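Local atomic coordinates of putative Lipoprotein (Shewanella oneidensis, PDB entry 3U24), a protein that is of unknown function but binds zinc and calcium ions and belongs to the DUF885 family, whose clan is that of metallopeptidases. Residues 119-131 and 144-156. Residues are numbered along the deposited sequence; the frame is centred on the assembly and turned at random.
Sequences SSYNVAGGFAQII and SVLARMENIPAYY. With EDO (1,2-ethanediol), chain Y; EDO (1,2-ethanediol), chain P; EDO (1,2-ethanediol), chain S.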
loop_
_atom_site.group_PDB
_atom_site.type_symbol
_atom_site.label_atom_id
_atom_site.label_comp_id
_atom_site.label_asym_id
_atom_site.label_seq_id
_atom_site.Cartn_x
_atom_site.Cartn_y
_atom_site.Cartn_z
ATOM N N SER A 119 -2.070 18.426 -4.615
ATOM C CA SER A 119 -1.857 17.285 -5.476
ATOM C C SER A 119 -3.109 16.416 -5.600
ATOM O O SER A 119 -3.196 15.598 -6.513
ATOM C CB SER A 119 -0.653 16.447 -5.051
ATOM O OG SER A 119 -0.985 15.604 -3.966
ATOM N N SER A 120 -4.082 16.577 -4.708
ATOM C CA SER A 120 -5.330 15.821 -4.846
ATOM C C SER A 120 -6.225 16.307 -6.051
ATOM O O SER A 120 -7.192 15.633 -6.423
ATOM C CB SER A 120 -6.080 15.807 -3.504
ATOM O OG SER A 120 -6.335 17.103 -3.016
ATOM N N TYR A 121 -5.848 17.416 -6.702
ATOM C CA TYR A 121 -6.532 17.899 -7.878
ATOM C C TYR A 121 -5.721 17.635 -9.141
ATOM O O TYR A 121 -4.750 18.336 -9.469
ATOM C CB TYR A 121 -6.827 19.378 -7.730
ATOM C CG TYR A 121 -7.610 19.681 -6.482
ATOM C CD1 TYR A 121 -8.979 19.563 -6.477
ATOM C CD2 TYR A 121 -6.987 20.036 -5.305
ATOM C CE1 TYR A 121 -9.711 19.817 -5.352
ATOM C CE2 TYR A 121 -7.711 20.311 -4.171
ATOM C CZ TYR A 121 -9.082 20.220 -4.207
ATOM O OH TYR A 121 -9.868 20.478 -3.107
ATOM N N ASN A 122 -6.131 16.609 -9.863
ATOM C CA ASN A 122 -5.438 16.186 -11.099
ATOM C C ASN A 122 -6.368 15.270 -11.895
ATOM O O ASN A 122 -6.789 14.227 -11.397
ATOM C CB ASN A 122 -4.133 15.440 -10.752
ATOM C CG ASN A 122 -3.245 15.156 -11.980
ATOM O OD1 ASN A 122 -3.692 15.188 -13.154
ATOM N ND2 ASN A 122 -1.955 14.872 -11.705
ATOM N N VAL A 123 -6.710 15.665 -13.111
ATOM C CA VAL A 123 -7.647 14.820 -13.910
ATOM C C VAL A 123 -6.970 13.611 -14.602
ATOM O O VAL A 123 -7.653 12.715 -15.093
ATOM C CB VAL A 123 -8.421 15.674 -14.943
ATOM C CG1 VAL A 123 -9.128 16.819 -14.230
ATOM C CG2 VAL A 123 -7.469 16.206 -16.021
ATOM N N ALA A 124 -5.649 13.569 -14.606
ATOM C CA ALA A 124 -4.906 12.648 -15.487
ATOM C C ALA A 124 -5.263 11.182 -15.201
ATOM O O ALA A 124 -5.555 10.400 -16.138
ATOM C CB ALA A 124 -3.383 12.887 -15.366
ATOM N N GLY A 125 -5.296 10.847 -13.909
ATOM C CA GLY A 125 -5.561 9.513 -13.408
ATOM C C GLY A 125 -6.829 8.863 -13.957
ATOM O O GLY A 125 -6.812 7.722 -14.438
ATOM N N GLY A 126 -7.926 9.578 -13.895
ATOM C CA GLY A 126 -9.195 9.037 -14.386
ATOM C C GLY A 126 -9.171 8.797 -15.900
ATOM O O GLY A 126 -9.689 7.787 -16.405
ATOM N N PHE A 127 -8.537 9.726 -16.615
ATOM C CA PHE A 127 -8.410 9.602 -18.050
ATOM C C PHE A 127 -7.513 8.431 -18.415
ATOM O O PHE A 127 -7.854 7.690 -19.315
ATOM C CB PHE A 127 -7.925 10.913 -18.689
ATOM C CG PHE A 127 -9.023 11.932 -18.850
ATOM C CD1 PHE A 127 -9.815 11.925 -19.976
ATOM C CD2 PHE A 127 -9.260 12.883 -17.874
ATOM C CE1 PHE A 127 -10.821 12.857 -20.137
ATOM C CE2 PHE A 127 -10.257 13.830 -18.032
ATOM C CZ PHE A 127 -11.045 13.814 -19.155
ATOM N N ALA A 128 -6.394 8.244 -17.710
ATOM C CA ALA A 128 -5.476 7.122 -18.007
ATOM C C ALA A 128 -6.178 5.784 -17.794
ATOM O O ALA A 128 -6.011 4.882 -18.604
ATOM C CB ALA A 128 -4.181 7.220 -17.173
ATOM N N GLN A 129 -6.992 5.661 -16.743
ATOM C CA GLN A 129 -7.735 4.421 -16.514
ATOM C C GLN A 129 -8.686 4.109 -17.648
ATOM O O GLN A 129 -8.938 2.945 -17.904
ATOM C CB GLN A 129 -8.626 4.442 -15.274
ATOM C CG GLN A 129 -7.920 4.564 -13.953
ATOM C CD GLN A 129 -7.135 3.328 -13.538
ATOM O OE1 GLN A 129 -7.670 2.215 -13.432
ATOM N NE2 GLN A 129 -5.865 3.540 -13.239
ATOM N N ILE A 130 -9.305 5.114 -18.251
ATOM C CA ILE A 130 -10.221 4.850 -19.363
ATOM C C ILE A 130 -9.398 4.455 -20.600
ATOM O O ILE A 130 -9.636 3.424 -21.195
ATOM C CB ILE A 130 -11.113 6.057 -19.659
ATOM C CG1 ILE A 130 -12.114 6.281 -18.501
ATOM C CG2 ILE A 130 -11.869 5.849 -20.951
ATOM C CD1 ILE A 130 -12.619 7.718 -18.305
ATOM N N ILE A 131 -8.385 5.254 -20.925
ATOM C CA ILE A 131 -7.672 5.151 -22.189
ATOM C C ILE A 131 -6.814 3.886 -22.273
ATOM O O ILE A 131 -6.770 3.212 -23.306
ATOM C CB ILE A 131 -6.765 6.401 -22.394
ATOM C CG1 ILE A 131 -7.632 7.671 -22.565
ATOM C CG2 ILE A 131 -5.832 6.231 -23.615
ATOM C CD1 ILE A 131 -6.871 8.989 -22.372
ATOM N N SER A 144 -16.236 8.193 -23.963
ATOM C CA SER A 144 -16.150 8.490 -22.533
ATOM C C SER A 144 -15.207 9.669 -22.277
ATOM O O SER A 144 -15.526 10.600 -21.510
ATOM C CB SER A 144 -15.725 7.254 -21.712
ATOM O OG SER A 144 -16.804 6.324 -21.670
ATOM N N VAL A 145 -14.057 9.635 -22.921
ATOM C CA VAL A 145 -13.083 10.710 -22.809
ATOM C C VAL A 145 -13.659 12.032 -23.393
ATOM O O VAL A 145 -13.507 13.117 -22.806
ATOM C CB VAL A 145 -11.800 10.331 -23.574
ATOM C CG1 VAL A 145 -10.872 11.533 -23.698
ATOM C CG2 VAL A 145 -11.124 9.169 -22.867
ATOM N N LEU A 146 -14.328 11.916 -24.550
ATOM C CA LEU A 146 -14.964 13.082 -25.152
ATOM C C LEU A 146 -15.855 13.797 -24.105
ATOM O O LEU A 146 -15.684 14.983 -23.894
ATOM C CB LEU A 146 -15.747 12.715 -26.438
ATOM C CG LEU A 146 -16.499 13.786 -27.233
ATOM C CD1 LEU A 146 -15.539 14.885 -27.679
ATOM C CD2 LEU A 146 -17.173 13.133 -28.431
ATOM N N ALA A 147 -16.715 13.043 -23.403
ATOM C CA ALA A 147 -17.645 13.601 -22.423
ATOM C C ALA A 147 -16.910 14.064 -21.170
ATOM O O ALA A 147 -17.224 15.121 -20.592
ATOM C CB ALA A 147 -18.783 12.585 -22.068
ATOM N N ARG A 148 -15.917 13.295 -20.745
ATOM C CA ARG A 148 -15.209 13.611 -19.502
ATOM C C ARG A 148 -14.379 14.906 -19.580
ATOM O O ARG A 148 -14.090 15.537 -18.561
ATOM C CB ARG A 148 -14.348 12.403 -19.086
ATOM C CG ARG A 148 -13.784 12.415 -17.666
ATOM C CD ARG A 148 -12.822 11.242 -17.416
ATOM N NE ARG A 148 -12.415 11.188 -16.019
ATOM C CZ ARG A 148 -13.123 10.572 -15.070
ATOM N NH1 ARG A 148 -14.253 9.897 -15.378
ATOM N NH2 ARG A 148 -12.700 10.608 -13.809
HETATM N N MSE A 149 -13.956 15.276 -20.790
HETATM C CA MSE A 149 -13.225 16.531 -20.994
HETATM C C MSE A 149 -14.057 17.825 -20.768
HETATM O O MSE A 149 -13.466 18.880 -20.449
HETATM C CB MSE A 149 -12.568 16.572 -22.391
HETATM C CG MSE A 149 -11.374 15.640 -22.530
HETATM SE SE MSE A 149 -10.417 15.942 -24.222
HETATM C CE MSE A 149 -11.900 15.517 -25.438
ATOM N N GLU A 150 -15.388 17.721 -20.903
ATOM C CA GLU A 150 -16.304 18.876 -20.839
ATOM C C GLU A 150 -15.960 19.775 -19.692
ATOM O O GLU A 150 -15.723 20.960 -19.897
ATOM C CB GLU A 150 -17.770 18.467 -20.640
ATOM C CG GLU A 150 -18.596 18.257 -21.916
ATOM C CD GLU A 150 -19.978 17.595 -21.674
ATOM O OE1 GLU A 150 -20.027 16.344 -21.388
ATOM O OE2 GLU A 150 -21.003 18.332 -21.803
ATOM N N ASN A 151 -15.889 19.194 -18.500
ATOM C CA ASN A 151 -15.700 19.962 -17.257
ATOM C C ASN A 151 -14.285 20.095 -16.692
ATOM O O ASN A 151 -14.117 20.478 -15.546
ATOM C CB ASN A 151 -16.704 19.470 -16.199
ATOM C CG ASN A 151 -18.130 19.857 -16.588
ATOM O OD1 ASN A 151 -18.348 20.986 -17.058
ATOM N ND2 ASN A 151 -19.056 18.923 -16.532
ATOM N N ILE A 152 -13.285 19.886 -17.515
ATOM C CA ILE A 152 -11.927 20.085 -17.049
ATOM C C ILE A 152 -11.652 21.517 -16.553
ATOM O O ILE A 152 -10.994 21.671 -15.527
ATOM C CB ILE A 152 -10.860 19.612 -18.080
ATOM C CG1 ILE A 152 -10.856 18.081 -18.117
ATOM C CG2 ILE A 152 -9.472 20.169 -17.750
ATOM C CD1 ILE A 152 -10.030 17.434 -19.210
ATOM N N PRO A 153 -12.116 22.558 -17.282
ATOM C CA PRO A 153 -11.867 23.934 -16.745
ATOM C C PRO A 153 -12.512 24.111 -15.392
ATOM O O PRO A 153 -11.920 24.680 -14.464
ATOM C CB PRO A 153 -12.533 24.832 -17.782
ATOM C CG PRO A 153 -12.281 24.084 -19.066
ATOM C CD PRO A 153 -12.488 22.615 -18.704
ATOM N N ALA A 154 -13.723 23.592 -15.271
ATOM C CA ALA A 154 -14.470 23.723 -13.991
ATOM C C ALA A 154 -13.783 23.002 -12.842
ATOM O O ALA A 154 -13.793 23.451 -11.726
ATOM C CB ALA A 154 -15.884 23.201 -14.136
ATOM N N TYR A 155 -13.235 21.835 -13.148
ATOM C CA TYR A 155 -12.528 21.022 -12.174
ATOM C C TYR A 155 -11.386 21.831 -11.585
ATOM O O TYR A 155 -11.256 21.873 -10.413
ATOM C CB TYR A 155 -11.990 19.758 -12.856
ATOM C CG TYR A 155 -11.216 18.841 -11.964
ATOM C CD1 TYR A 155 -9.872 19.063 -11.714
ATOM C CD2 TYR A 155 -11.825 17.766 -11.354
ATOM C CE1 TYR A 155 -9.142 18.207 -10.875
ATOM C CE2 TYR A 155 -11.114 16.890 -10.494
ATOM C CZ TYR A 155 -9.774 17.118 -10.265
ATOM O OH TYR A 155 -9.051 16.270 -9.438
ATOM N N TYR A 156 -10.556 22.460 -12.418
ATOM C CA TYR A 156 -9.423 23.197 -11.896
ATOM C C TYR A 156 -9.808 24.579 -11.285
ATOM O O TYR A 156 -9.143 25.019 -10.339
ATOM C CB TYR A 156 -8.304 23.309 -12.947
ATOM C CG TYR A 156 -7.573 21.987 -13.227
ATOM C CD1 TYR A 156 -6.705 21.458 -12.304
ATOM C CD2 TYR A 156 -7.757 21.291 -14.419
ATOM C CE1 TYR A 156 -6.056 20.256 -12.527
ATOM C CE2 TYR A 156 -7.099 20.085 -14.669
ATOM C CZ TYR A 156 -6.261 19.572 -13.693
ATOM O OH TYR A 156 -5.558 18.412 -13.904
HETATM C C1 EDO Y . -18.106 23.374 -18.894
HETATM O O1 EDO Y . -17.290 22.830 -19.951
HETATM C C2 EDO Y . -17.353 23.855 -17.634
HETATM O O2 EDO Y . -15.934 23.564 -17.610
HETATM C C1 EDO P . -9.248 11.401 -10.988
HETATM O O1 EDO P . -8.178 11.771 -11.876
HETATM C C2 EDO P . -10.315 12.503 -10.833
HETATM O O2 EDO P . -11.096 12.560 -12.027
HETATM C C1 EDO S . -6.671 12.008 -7.368
HETATM O O1 EDO S . -7.236 12.777 -8.448
HETATM C C2 EDO S . -5.281 12.535 -6.968
HETATM O O2 EDO S . -4.288 12.371 -7.993
HETATM O O HOH W 1 -10.311 12.383 -14.607
#
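Two tyrosine hydroxyls on helix 152-156 hold the backbone that leads into helix 124-131. N122 N donates to Y155 OH at 3.0 Å, with a bent N-H...O angle of 141°. V123 N donates to Y156 OH at 3.1 Å, and this bond is nearly straight (169°). Y156 OH is also bonded to N178, so two partners fix it. N122 OD1 caps the following turn by accepting from A124 N, which stands above the amide carbonyl plane.

V123 packs against both tyrosines. Its CG1 lies over one face of the Y155 ring, 3.6 Å from the ring centroid, a CH-pi contact. CG1 also meets Y156 CE2, and CG2 lies near Y156 OH. With an alanine at Y155, N122 N is likely to lose its acceptor, and a gap would probably open against V123 CG1.

F127 forms the second apolar centre. R148 CD sits over the middle of its ring, 3.6 Å from the centroid. The R148 chain is extended from CG to NE, which carries the guanidinium past the ring toward G126. V145 CG1, M149 CG and I152 CD1 also touch the ring's outer carbons. I130 CD1 meets R148 CD at 3.6 Å, and V145 CG2 lies against both I130 and I131.

The polar end of R148 is well bonded. NE donates to a water (2.8 Å) that in turn donates to V123 O (2.7 Å). NH2 bonds T42 and a 1,2-ethanediol that probably comes from the crystallisation liquor, while NH1 bonds to D53 O.

F206 of helix 200-234 covers V145 and M149. I130 approaches H50, which binds zinc with E133. Segments 124-131 and 144-148 form a nearly antiparallel helix pair (163°) within the mainly helical DUF885 fold. The type I turn from M149 to I152 leads on to the next helix, which holds the approach to helix 124-131.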